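Local coordinates for protein putative aminopeptidase (Leishmania major, PDB 5NTH) that probably acts as a manganese-dependent M17 leucyl aminopeptidase that removes N-terminal residues from peptides, and is captured here with the inhibitor actinonin, at residues Gly433-Asp438 against Phe495-Leu500; Glu440-Met445 against Cys456-Tyr461. One frame throughout, in Å; residues are numbered along the deposited sequence.

In the fold
Both contacts lie within the catalytic domain of this M17 aminopeptidase, with their centres about 11 Å apart, and away from the manganese and actinonin sites. They rest on neighbouring parallel strands of one mixed sheet, contact 1 on 432-436 and contact 2 on 456-458. Helix 439-452 follows strand 432-436 directly in the chain. Val434 O and Val459 N, 2.7 Å apart, probably hydrogen-bond and so join the two segments along the sheet edge. The tyrosines make a second link. Tyr461 OH of contact 2 lies 2.7 Å from Glu497 OE2 of contact 1, and its ring packs on that of Tyr435. Both contacts also touch a second subunit.

Contact 1 (Gly433-Asp438 against Phe495-Leu500); sequences GVYASD and FVEQHL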
ATOM      1  N   GLY A 433      10.488  -2.683 -27.196  1.00 26.12           N
ATOM      2  CA  GLY A 433      11.069  -4.007 -26.936  1.00 26.25           C
ATOM      3  C   GLY A 433      10.706  -4.962 -28.045  1.00 25.56           C
ATOM      4  O   GLY A 433       9.528  -5.102 -28.367  1.00 26.10           O
ATOM      5  N   VAL A 434      11.713  -5.572 -28.660  1.00 24.64           N
ATOM      6  CA  VAL A 434      11.485  -6.481 -29.755  1.00 24.31           C
ATOM      7  C   VAL A 434      11.808  -7.890 -29.288  1.00 24.49           C
ATOM      8  O   VAL A 434      12.904  -8.176 -28.796  1.00 23.55           O
ATOM      9  CB  VAL A 434      12.328  -6.129 -30.978  1.00 24.53           C
ATOM     10  CG1 VAL A 434      12.075  -7.138 -32.096  1.00 24.75           C
ATOM     11  CG2 VAL A 434      12.006  -4.726 -31.458  1.00 24.55           C
ATOM     12  N   TYR A 435      10.820  -8.754 -29.446  1.00 24.98           N
ATOM     13  CA  TYR A 435      10.895 -10.148 -29.059  1.00 25.05           C
ATOM     14  C   TYR A 435      10.748 -10.903 -30.348  1.00 25.62           C
ATOM     15  O   TYR A 435       9.667 -10.936 -30.934  1.00 26.23           O
ATOM     16  CB  TYR A 435       9.767 -10.515 -28.112  1.00 24.59           C
ATOM     17  CG  TYR A 435       9.630 -12.006 -27.836  1.00 24.10           C
ATOM     18  CD1 TYR A 435      10.400 -12.641 -26.854  1.00 23.46           C
ATOM     19  CD2 TYR A 435       8.694 -12.759 -28.523  1.00 24.05           C
ATOM     20  CE1 TYR A 435      10.245 -13.973 -26.588  1.00 23.77           C
ATOM     21  CE2 TYR A 435       8.531 -14.101 -28.267  1.00 24.11           C
ATOM     22  CZ  TYR A 435       9.304 -14.708 -27.304  1.00 24.13           C
ATOM     23  OH  TYR A 435       9.108 -16.055 -27.089  1.00 24.03           O
ATOM     24  N   ALA A 436      11.839 -11.510 -30.783  1.00 26.00           N
ATOM     25  CA  ALA A 436      11.945 -11.952 -32.155  1.00 26.25           C
ATOM     26  C   ALA A 436      12.461 -13.358 -32.241  1.00 25.53           C
ATOM     27  O   ALA A 436      13.522 -13.637 -31.701  1.00 24.22           O
ATOM     28  CB  ALA A 436      12.885 -11.020 -32.892  1.00 26.62           C
ATOM     29  N   SER A 437      11.743 -14.204 -32.980  1.00 26.35           N
ATOM     30  CA  SER A 437      12.120 -15.630 -33.165  1.00 27.55           C
ATOM     31  C   SER A 437      13.212 -15.904 -34.191  1.00 28.96           C
ATOM     32  O   SER A 437      13.473 -17.045 -34.474  1.00 30.87           O
ATOM     33  CB  SER A 437      10.905 -16.426 -33.633  1.00 27.09           C
ATOM     34  OG  SER A 437      10.536 -15.957 -34.922  1.00 27.11           O
ATOM     35  N   ASP A 438      13.812 -14.880 -34.788  1.00 30.83           N
ATOM     36  CA  ASP A 438      14.832 -15.065 -35.806  1.00 31.20           C
ATOM     37  C   ASP A 438      15.826 -13.920 -35.646  1.00 30.89           C
ATOM     38  O   ASP A 438      15.447 -12.757 -35.776  1.00 30.22           O
ATOM     39  CB  ASP A 438      14.140 -15.040 -37.159  1.00 33.18           C
ATOM     40  CG  ASP A 438      15.077 -15.307 -38.327  1.00 35.60           C
ATOM     41  OD1 ASP A 438      15.807 -14.366 -38.769  1.00 37.91           O
ATOM     42  OD2 ASP A 438      15.028 -16.449 -38.842  1.00 36.92           O
ATOM     43  N   PHE A 495       3.588 -15.443 -25.104  1.00 22.55           N
ATOM     44  CA  PHE A 495       2.203 -15.806 -25.034  1.00 22.61           C
ATOM     45  C   PHE A 495       1.653 -15.754 -26.433  1.00 22.79           C
ATOM     46  O   PHE A 495       1.106 -16.712 -26.887  1.00 22.74           O
ATOM     47  CB  PHE A 495       1.398 -14.882 -24.133  1.00 22.63           C
ATOM     48  CG  PHE A 495      -0.032 -15.279 -24.042  1.00 22.63           C
ATOM     49  CD1 PHE A 495      -0.946 -14.871 -25.011  1.00 22.61           C
ATOM     50  CD2 PHE A 495      -0.461 -16.135 -23.040  1.00 22.64           C
ATOM     51  CE1 PHE A 495      -2.285 -15.274 -24.953  1.00 22.52           C
ATOM     52  CE2 PHE A 495      -1.791 -16.531 -22.975  1.00 22.66           C
ATOM     53  CZ  PHE A 495      -2.703 -16.103 -23.941  1.00 22.63           C
ATOM     54  N   VAL A 496       1.844 -14.634 -27.121  1.00 23.61           N
ATOM     55  CA  VAL A 496       1.301 -14.441 -28.476  1.00 23.58           C
ATOM     56  C   VAL A 496       1.920 -15.414 -29.466  1.00 23.80           C
ATOM     57  O   VAL A 496       1.261 -15.934 -30.346  1.00 23.62           O
ATOM     58  CB  VAL A 496       1.550 -13.026 -29.022  1.00 23.64           C
ATOM     59  CG1 VAL A 496       0.739 -12.809 -30.289  1.00 23.94           C
ATOM     60  CG2 VAL A 496       1.162 -11.956 -28.009  1.00 23.54           C
ATOM     61  N   GLU A 497       3.202 -15.652 -29.333  1.00 24.46           N
ATOM     62  CA  GLU A 497       3.841 -16.596 -30.221  1.00 25.52           C
ATOM     63  C   GLU A 497       3.154 -17.971 -30.236  1.00 26.04           C
ATOM     64  O   GLU A 497       3.076 -18.617 -31.286  1.00 27.03           O
ATOM     65  CB  GLU A 497       5.288 -16.778 -29.834  1.00 26.07           C
ATOM     66  CG  GLU A 497       6.117 -17.438 -30.906  1.00 26.21           C
ATOM     67  CD  GLU A 497       7.556 -17.596 -30.481  1.00 26.82           C
ATOM     68  OE1 GLU A 497       7.833 -17.429 -29.274  1.00 27.29           O
ATOM     69  OE2 GLU A 497       8.417 -17.887 -31.354  1.00 27.95           O
ATOM     70  N   GLN A 498       2.623 -18.418 -29.104  1.00 25.50           N
ATOM     71  CA  GLN A 498       2.075 -19.765 -29.067  1.00 25.08           C
ATOM     72  C   GLN A 498       0.839 -19.934 -29.910  1.00 24.89           C
ATOM     73  O   GLN A 498       0.444 -21.054 -30.145  1.00 25.53           O
ATOM     74  CB  GLN A 498       1.741 -20.190 -27.649  1.00 25.44           C
ATOM     75  CG  GLN A 498       2.863 -20.085 -26.642  1.00 25.77           C
ATOM     76  CD  GLN A 498       4.197 -20.542 -27.198  1.00 26.60           C
ATOM     77  OE1 GLN A 498       5.041 -19.711 -27.551  1.00 29.04           O
ATOM     78  NE2 GLN A 498       4.388 -21.844 -27.309  1.00 26.09           N
ATOM     79  N   HIS A 499       0.224 -18.847 -30.367  1.00 24.75           N
ATOM     80  CA  HIS A 499      -1.055 -18.938 -31.082  1.00 24.98           C
ATOM     81  C   HIS A 499      -0.881 -18.837 -32.583  1.00 24.59           C
ATOM     82  O   HIS A 499      -1.861 -18.789 -33.319  1.00 23.69           O
ATOM     83  CB  HIS A 499      -2.072 -17.948 -30.471  1.00 25.48           C
ATOM     84  CG  HIS A 499      -2.323 -18.242 -29.017  1.00 26.52           C
ATOM     85  ND1 HIS A 499      -3.125 -19.283 -28.597  1.00 26.95           N
ATOM     86  CD2 HIS A 499      -1.754 -17.739 -27.893  1.00 26.76           C
ATOM     87  CE1 HIS A 499      -3.076 -19.372 -27.279  1.00 27.16           C
ATOM     88  NE2 HIS A 499      -2.247 -18.449 -26.827  1.00 26.75           N
ATOM     89  N   LEU A 500       0.372 -18.849 -33.032  1.00 24.99           N
ATOM     90  CA  LEU A 500       0.655 -18.833 -34.459  1.00 26.06           C
ATOM     91  C   LEU A 500       0.313 -20.194 -34.995  1.00 26.90           C
ATOM     92  O   LEU A 500       0.813 -21.197 -34.491  1.00 26.81           O
ATOM     93  CB  LEU A 500       2.124 -18.566 -34.779  1.00 25.51           C
ATOM     94  CG  LEU A 500       2.760 -17.323 -34.174  1.00 25.34           C
ATOM     95  CD1 LEU A 500       4.269 -17.429 -34.240  1.00 24.91           C
ATOM     96  CD2 LEU A 500       2.274 -16.060 -34.854  1.00 25.60           C
TER
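The Tyr435 ring meets the carboxylate of Glu497 at its edge, near the ring plane. The two planes stand almost perpendicular, 89° apart. Tyr435 OH donates a hydrogen bond to Glu497 OE1, at 2.9 Å, and reaches that oxygen nearly in line with its C-O bond. Tyr435 CE2 is 3.5 Å from the same OE1, so the oxygen sits beside the hydroxyl corner of the ring rather than over a face.

Glu497 reaches across because its CG is anti to the backbone N (chi1 -164°) and the chain stays extended beyond it. Its other oxygen, OE2, is hydrogen-bonded to Tyr461 OH. The carboxylate is thus held by two tyrosine hydroxyls, one on each oxygen, which should limit its rotation. Ser437 adds a lighter touch, its CB lying 3.7 Å from Glu497 OE2. The Ser437 hydroxyl is engaged elsewhere, with Phe508 N.

The contact ties the end of strand 432-436 to helix 488-497 at Glu497, where the type I turn to Leu500 begins. Strand 508-512 is the antiparallel neighbour of 432-436, and its Phe508 also touches Glu497 and Leu500. Helix 391-404 packs on Val496 and Leu500. Just past the strand, Asp438 is the N-cap of helix 439-452.

Contact 2 (Glu440-Met445 against Cys456-Tyr461); sequences EAEKDM and CYPVLY
The helical segment 440-445 runs roughly antiparallel to strand 456-458, with Glu442 CA 6.8 Å from Pro458 CA and Met445 CA 7.3 Å from Cys456 CA. Glu442 lies across Pro458 at about a right angle. Its CG is anti to the backbone N (chi1 -178°) and the chain is extended, which carries the carboxylate over the CB-CG side of the proline ring. Glu442 OE2 is 3.6 Å from Pro458 CB, and Glu442 CG is 3.9 Å from Pro458 CG. CG, CD and OE2 of Glu442 all lie against CB and CG of Pro458, so the carboxylate shares in the packing while OE1 turns to the polar partners.

A water lies 2.9 Å from Glu442 OE1 and 2.8 Å from Val459 O, bridging the helix side chain to the backbone just after the proline. Glu442 OE1 also forms a salt bridge with Arg110 of a second subunit, which probably favours the charged carboxylate.

One helix turn further on, Met445 meets Cys456 in an apolar contact, CG to SG at 4.2 Å. The methionine chain then bends (chi2 65°, chi3 74°), which turns the sulfur and methyl off toward helix 528-536.

The arrangement belongs to a beta-alpha-beta unit: helix 439-452 connects the parallel neighbours 432-436 and 456-458, and here it packs back on the second of them. Helix 528-536 places Leu530 against both Met445 and Cys456. Strand 456-458 is the outermost of its sheet within the chain, and there Tyr457 and Pro458 pack on Pro458 and Tyr457 of the second subunit.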
ATOM      1  N   GLU A 440      18.079 -12.656 -37.416  1.00 30.55           N
ATOM      2  CA  GLU A 440      18.226 -11.768 -38.571  1.00 31.52           C
ATOM      3  C   GLU A 440      17.061 -10.758 -38.586  1.00 31.98           C
ATOM      4  O   GLU A 440      17.258  -9.577 -38.814  1.00 32.66           O
ATOM      5  CB  GLU A 440      18.336 -12.562 -39.888  1.00 30.27           C
ATOM      6  N   ALA A 441      15.854 -11.226 -38.313  1.00 32.07           N
ATOM      7  CA  ALA A 441      14.709 -10.331 -38.248  1.00 32.77           C
ATOM      8  C   ALA A 441      14.788  -9.342 -37.043  1.00 32.16           C
ATOM      9  O   ALA A 441      14.350  -8.218 -37.148  1.00 31.60           O
ATOM     10  CB  ALA A 441      13.412 -11.137 -38.240  1.00 32.34           C
ATOM     11  N   GLU A 442      15.373  -9.764 -35.932  1.00 32.17           N
ATOM     12  CA  GLU A 442      15.684  -8.881 -34.817  1.00 32.89           C
ATOM     13  C   GLU A 442      16.639  -7.759 -35.252  1.00 33.30           C
ATOM     14  O   GLU A 442      16.293  -6.595 -35.134  1.00 33.81           O
ATOM     15  CB  GLU A 442      16.305  -9.702 -33.694  1.00 34.08           C
ATOM     16  CG  GLU A 442      16.659  -8.976 -32.412  1.00 35.86           C
ATOM     17  CD  GLU A 442      17.245  -9.927 -31.365  1.00 36.94           C
ATOM     18  OE1 GLU A 442      16.495 -10.793 -30.867  1.00 38.63           O
ATOM     19  OE2 GLU A 442      18.447  -9.813 -31.024  1.00 37.32           O
ATOM     20  N   LYS A 443      17.823  -8.103 -35.758  1.00 33.21           N
ATOM     21  CA  LYS A 443      18.771  -7.104 -36.279  1.00 33.14           C
ATOM     22  C   LYS A 443      18.133  -6.119 -37.248  1.00 31.53           C
ATOM     23  O   LYS A 443      18.442  -4.919 -37.202  1.00 31.15           O
ATOM     24  CB  LYS A 443      19.913  -7.777 -37.029  1.00 35.54           C
ATOM     25  CG  LYS A 443      21.056  -8.249 -36.155  1.00 38.46           C
ATOM     26  CD  LYS A 443      21.955  -9.226 -36.947  1.00 42.30           C
ATOM     27  CE  LYS A 443      22.930 -10.019 -36.080  1.00 42.97           C
ATOM     28  NZ  LYS A 443      22.306 -10.435 -34.788  1.00 43.21           N
ATOM     29  N   ASP A 444      17.281  -6.638 -38.138  1.00 29.94           N
ATOM     30  CA  ASP A 444      16.632  -5.830 -39.181  1.00 29.99           C
ATOM     31  C   ASP A 444      15.603  -4.836 -38.652  1.00 28.56           C
ATOM     32  O   ASP A 444      15.439  -3.749 -39.195  1.00 29.54           O
ATOM     33  CB  ASP A 444      15.928  -6.712 -40.216  1.00 30.81           C
ATOM     34  CG  ASP A 444      16.906  -7.421 -41.200  1.00 32.18           C
ATOM     35  OD1 ASP A 444      18.146  -7.105 -41.271  1.00 31.29           O
ATOM     36  OD2 ASP A 444      16.375  -8.323 -41.910  1.00 32.52           O
ATOM     37  N   MET A 445      14.877  -5.237 -37.631  1.00 27.83           N
ATOM     38  CA  MET A 445      13.942  -4.366 -36.993  1.00 27.49           C
ATOM     39  C   MET A 445      14.712  -3.304 -36.210  1.00 26.41           C
ATOM     40  O   MET A 445      14.358  -2.152 -36.279  1.00 25.17           O
ATOM     41  CB  MET A 445      12.994  -5.157 -36.117  1.00 28.00           C
ATOM     42  CG  MET A 445      11.823  -4.347 -35.617  1.00 29.05           C
ATOM     43  SD  MET A 445      10.672  -3.771 -36.886  1.00 30.93           S
ATOM     44  CE  MET A 445       9.768  -5.237 -37.348  1.00 30.65           C
ATOM     45  N   CYS A 456      14.143   0.990 -31.029  1.00 29.04           N
ATOM     46  CA  CYS A 456      13.931  -0.422 -30.828  1.00 28.43           C
ATOM     47  C   CYS A 456      15.084  -0.991 -30.083  1.00 26.86           C
ATOM     48  O   CYS A 456      16.210  -0.524 -30.231  1.00 24.99           O
ATOM     49  CB  CYS A 456      13.966  -1.133 -32.150  1.00 29.68           C
ATOM     50  SG  CYS A 456      12.392  -1.222 -32.905  1.00 34.53           S
ATOM     51  N   TYR A 457      14.816  -2.067 -29.346  1.00 26.56           N
ATOM     52  CA  TYR A 457      15.893  -2.774 -28.692  1.00 26.12           C
ATOM     53  C   TYR A 457      15.439  -4.161 -28.382  1.00 24.78           C
ATOM     54  O   TYR A 457      14.323  -4.315 -27.924  1.00 24.41           O
ATOM     55  CB  TYR A 457      16.353  -2.055 -27.441  1.00 26.87           C
ATOM     56  CG  TYR A 457      17.685  -2.535 -27.034  1.00 28.12           C
ATOM     57  CD1 TYR A 457      18.827  -2.004 -27.596  1.00 28.98           C
ATOM     58  CD2 TYR A 457      17.818  -3.589 -26.137  1.00 29.14           C
ATOM     59  CE1 TYR A 457      20.093  -2.486 -27.246  1.00 30.10           C
ATOM     60  CE2 TYR A 457      19.069  -4.088 -25.784  1.00 29.95           C
ATOM     61  CZ  TYR A 457      20.201  -3.538 -26.344  1.00 30.29           C
ATOM     62  OH  TYR A 457      21.425  -3.994 -25.980  1.00 31.33           O
ATOM     63  N   PRO A 458      16.291  -5.168 -28.661  1.00 24.17           N
ATOM     64  CA  PRO A 458      15.994  -6.569 -28.406  1.00 24.03           C
ATOM     65  C   PRO A 458      15.653  -6.900 -26.967  1.00 22.99           C
ATOM     66  O   PRO A 458      16.293  -6.413 -26.071  1.00 22.68           O
ATOM     67  CB  PRO A 458      17.320  -7.267 -28.767  1.00 24.53           C
ATOM     68  CG  PRO A 458      17.929  -6.401 -29.809  1.00 24.48           C
ATOM     69  CD  PRO A 458      17.620  -5.032 -29.296  1.00 24.56           C
ATOM     70  N   VAL A 459      14.659  -7.734 -26.752  1.00 22.65           N
ATOM     71  CA  VAL A 459      14.525  -8.357 -25.436  1.00 23.14           C
ATOM     72  C   VAL A 459      14.630  -9.878 -25.507  1.00 22.84           C
ATOM     73  O   VAL A 459      14.305 -10.488 -26.512  1.00 21.97           O
ATOM     74  CB  VAL A 459      13.233  -7.972 -24.682  1.00 22.98           C
ATOM     75  CG1 VAL A 459      13.324  -6.537 -24.222  1.00 23.05           C
ATOM     76  CG2 VAL A 459      11.992  -8.253 -25.524  1.00 22.93           C
ATOM     77  N   LEU A 460      15.030 -10.445 -24.375  1.00 22.99           N
ATOM     78  CA  LEU A 460      15.302 -11.857 -24.234  1.00 23.29           C
ATOM     79  C   LEU A 460      14.313 -12.731 -25.005  1.00 23.70           C
ATOM     80  O   LEU A 460      13.133 -12.614 -24.803  1.00 24.06           O
ATOM     81  CB  LEU A 460      15.283 -12.215 -22.756  1.00 23.05           C
ATOM     82  CG  LEU A 460      15.683 -13.649 -22.418  1.00 22.95           C
ATOM     83  CD1 LEU A 460      17.118 -13.947 -22.858  1.00 23.20           C
ATOM     84  CD2 LEU A 460      15.490 -13.924 -20.937  1.00 22.44           C
ATOM     85  N   TYR A 461      14.804 -13.561 -25.929  1.00 24.33           N
ATOM     86  CA  TYR A 461      13.974 -14.598 -26.563  1.00 24.63           C
ATOM     87  C   TYR A 461      14.446 -15.942 -25.995  1.00 25.67           C
ATOM     88  O   TYR A 461      15.602 -16.349 -26.215  1.00 26.60           O
ATOM     89  CB  TYR A 461      14.093 -14.580 -28.085  1.00 24.45           C
ATOM     90  CG  TYR A 461      13.232 -15.620 -28.795  1.00 23.89           C
ATOM     91  CD1 TYR A 461      11.921 -15.350 -29.137  1.00 23.55           C
ATOM     92  CD2 TYR A 461      13.751 -16.880 -29.133  1.00 23.89           C
ATOM     93  CE1 TYR A 461      11.145 -16.295 -29.781  1.00 23.46           C
ATOM     94  CE2 TYR A 461      12.975 -17.844 -29.758  1.00 23.21           C
ATOM     95  CZ  TYR A 461      11.689 -17.541 -30.073  1.00 23.13           C
ATOM     96  OH  TYR A 461      10.960 -18.469 -30.690  1.00 22.63           O
TER
HETATM   97  O   HOH W   1      14.108 -10.951 -29.283  1.00 30.70           O